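Local coordinates for protein S-adenosylmethionine:2-demethylmenaquinone methyltransferase (Geobacillus kaustophilus, PDB 2PCN) that is an RraA-like protein of the aldolase/RraA family, built around a central mixed beta-sheet and assembled from three chains, at residues V60-G65 with I89-I94. Numbering follows the deposited sequence.
Sequences VVDGKG and IIHGCI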
loop_
_atom_site.group_PDB
_atom_site.type_symbol
_atom_site.label_atom_id
_atom_site.label_comp_id
_atom_site.label_asym_id
_atom_site.label_seq_id
_atom_site.Cartn_x
_atom_site.Cartn_y
_atom_site.Cartn_z
ATOM N N VAL A 60 -17.419 -3.566 13.919
ATOM C CA VAL A 60 -15.993 -3.527 14.205
ATOM C C VAL A 60 -15.628 -4.913 14.712
ATOM O O VAL A 60 -16.191 -5.389 15.703
ATOM C CB VAL A 60 -15.658 -2.471 15.286
ATOM C CG1 VAL A 60 -14.159 -2.448 15.548
ATOM C CG2 VAL A 60 -16.133 -1.099 14.823
ATOM N N VAL A 61 -14.697 -5.560 14.020
ATOM C CA VAL A 61 -14.273 -6.908 14.378
ATOM C C VAL A 61 -12.806 -6.983 14.792
ATOM O O VAL A 61 -11.915 -6.628 14.021
ATOM C CB VAL A 61 -14.485 -7.873 13.191
ATOM C CG1 VAL A 61 -13.986 -9.265 13.549
ATOM C CG2 VAL A 61 -15.958 -7.909 12.809
ATOM N N ASP A 62 -12.553 -7.431 16.018
ATOM C CA ASP A 62 -11.178 -7.571 16.467
ATOM C C ASP A 62 -10.760 -9.016 16.237
ATOM O O ASP A 62 -11.144 -9.912 16.992
ATOM C CB ASP A 62 -11.030 -7.223 17.949
ATOM C CG ASP A 62 -9.588 -7.320 18.419
ATOM O OD1 ASP A 62 -8.714 -7.613 17.576
ATOM O OD2 ASP A 62 -9.324 -7.106 19.621
ATOM N N GLY A 63 -9.990 -9.237 15.180
ATOM C CA GLY A 63 -9.520 -10.572 14.857
ATOM C C GLY A 63 -8.091 -10.775 15.322
ATOM O O GLY A 63 -7.396 -11.681 14.861
ATOM N N LYS A 64 -7.654 -9.918 16.238
ATOM C CA LYS A 64 -6.308 -9.995 16.796
ATOM C C LYS A 64 -5.221 -9.730 15.770
ATOM O O LYS A 64 -4.049 -10.023 16.010
ATOM C CB LYS A 64 -6.087 -11.372 17.432
ATOM C CG LYS A 64 -7.172 -11.765 18.430
ATOM C CD LYS A 64 -7.314 -10.717 19.522
ATOM C CE LYS A 64 -8.519 -10.984 20.409
ATOM N NZ LYS A 64 -9.802 -10.906 19.656
ATOM N N GLY A 65 -5.607 -9.180 14.622
ATOM C CA GLY A 65 -4.633 -8.884 13.588
ATOM C C GLY A 65 -4.049 -10.114 12.919
ATOM O O GLY A 65 -3.016 -10.037 12.254
ATOM N N ILE A 89 -15.065 -2.829 9.867
ATOM C CA ILE A 89 -13.671 -2.497 10.165
ATOM C C ILE A 89 -13.111 -3.739 10.841
ATOM O O ILE A 89 -13.597 -4.156 11.895
ATOM C CB ILE A 89 -13.566 -1.285 11.109
ATOM C CG1 ILE A 89 -14.143 -0.049 10.413
ATOM C CG2 ILE A 89 -12.109 -1.055 11.502
ATOM C CD1 ILE A 89 -14.247 1.179 11.294
ATOM N N ILE A 90 -12.083 -4.329 10.237
ATOM C CA ILE A 90 -11.526 -5.572 10.756
ATOM C C ILE A 90 -10.053 -5.563 11.145
ATOM O O ILE A 90 -9.185 -5.264 10.327
ATOM C CB ILE A 90 -11.725 -6.707 9.718
ATOM C CG1 ILE A 90 -13.161 -6.677 9.192
ATOM C CG2 ILE A 90 -11.408 -8.058 10.346
ATOM C CD1 ILE A 90 -13.442 -7.682 8.096
ATOM N N HIS A 91 -9.780 -5.890 12.404
ATOM C CA HIS A 91 -8.405 -5.985 12.872
ATOM C C HIS A 91 -8.061 -7.421 12.499
ATOM O O HIS A 91 -8.033 -8.323 13.344
ATOM C CB HIS A 91 -8.328 -5.769 14.386
ATOM C CG HIS A 91 -6.940 -5.868 14.942
ATOM N ND1 HIS A 91 -5.822 -5.507 14.221
ATOM C CD2 HIS A 91 -6.491 -6.278 16.151
ATOM C CE1 HIS A 91 -4.742 -5.696 14.962
ATOM N NE2 HIS A 91 -5.122 -6.163 16.138
ATOM N N GLY A 92 -7.839 -7.612 11.202
ATOM C CA GLY A 92 -7.539 -8.918 10.649
ATOM C C GLY A 92 -7.635 -8.835 9.134
ATOM O O GLY A 92 -7.627 -7.737 8.575
ATOM N N CYS A 93 -7.753 -9.977 8.463
ATOM C CA CYS A 93 -7.807 -9.988 7.003
ATOM C C CYS A 93 -9.160 -10.327 6.387
ATOM O O CYS A 93 -10.071 -10.810 7.057
ATOM C CB CYS A 93 -6.771 -10.976 6.455
ATOM S SG CYS A 93 -5.061 -10.572 6.847
ATOM N N ILE A 94 -9.271 -10.061 5.091
ATOM C CA ILE A 94 -10.478 -10.370 4.340
ATOM C C ILE A 94 -10.030 -11.075 3.065
ATOM O O ILE A 94 -8.830 -11.203 2.807
ATOM C CB ILE A 94 -11.252 -9.093 3.925
ATOM C CG1 ILE A 94 -10.429 -8.285 2.914
ATOM C CG2 ILE A 94 -11.560 -8.248 5.152
ATOM C CD1 ILE A 94 -11.218 -7.195 2.219
#
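H91 lays its imidazole against the turn that follows strand 58-62, and its atoms meet the end of the strand and the turn in succession. H91 CB lies 3.7 Å from both V61 O and D62 OD1. With CG anti to the backbone N (chi1 179°), the ring extends alongside the D62 carboxylate, the two side chains pointing the same way and their planes 34° apart. H91 CD2, at the near edge, comes within 3.0 Å of D62 OD1; the G65 backbone covers one face, its N over the ring centre and G65 CA in CH-pi contact, 3.6 Å from the H91 centroid. Further out, ND1 and CE1 meet G65 CA, while NE2 approaches K64 C. F131 of strand 129-131 also stacks on the ring.

Along the strands, 58-62 and 87-90 pair in register as parallel neighbours in the mixed sheet of the RraA-like fold. V61 N donates to I89 O and V61 O accepts from H91 N, both bonds nearly straight and 2.8 Å long. V61 and I90 share one face, where V61 CB touches I90 CG2 at 4.2 Å and L71 packs on both; V60, I89, D62 and H91 occupy the other. Past the last bridge regular pairing ends, but the backbones stay together, G65 CA 4.1 Å from G92 CA. H91 is the central residue of an inverse gamma turn; its carbonyl oxygen accepts G65 N from above the carbonyl plane, plus a weak bond from G63 N. The chain turns a corner at 91-92 into the three-stranded parallel sheet, through 93-94 beside 70-72.

D62 OD1 closes an Asx turn by accepting K64 N at 2.9 Å. The K64 ammonium turns back to a weak bond with D62 O but has its main partner in D38. One carboxylate oxygen thus both closes the turn and meets the ring edge, positioning turn and imidazole together.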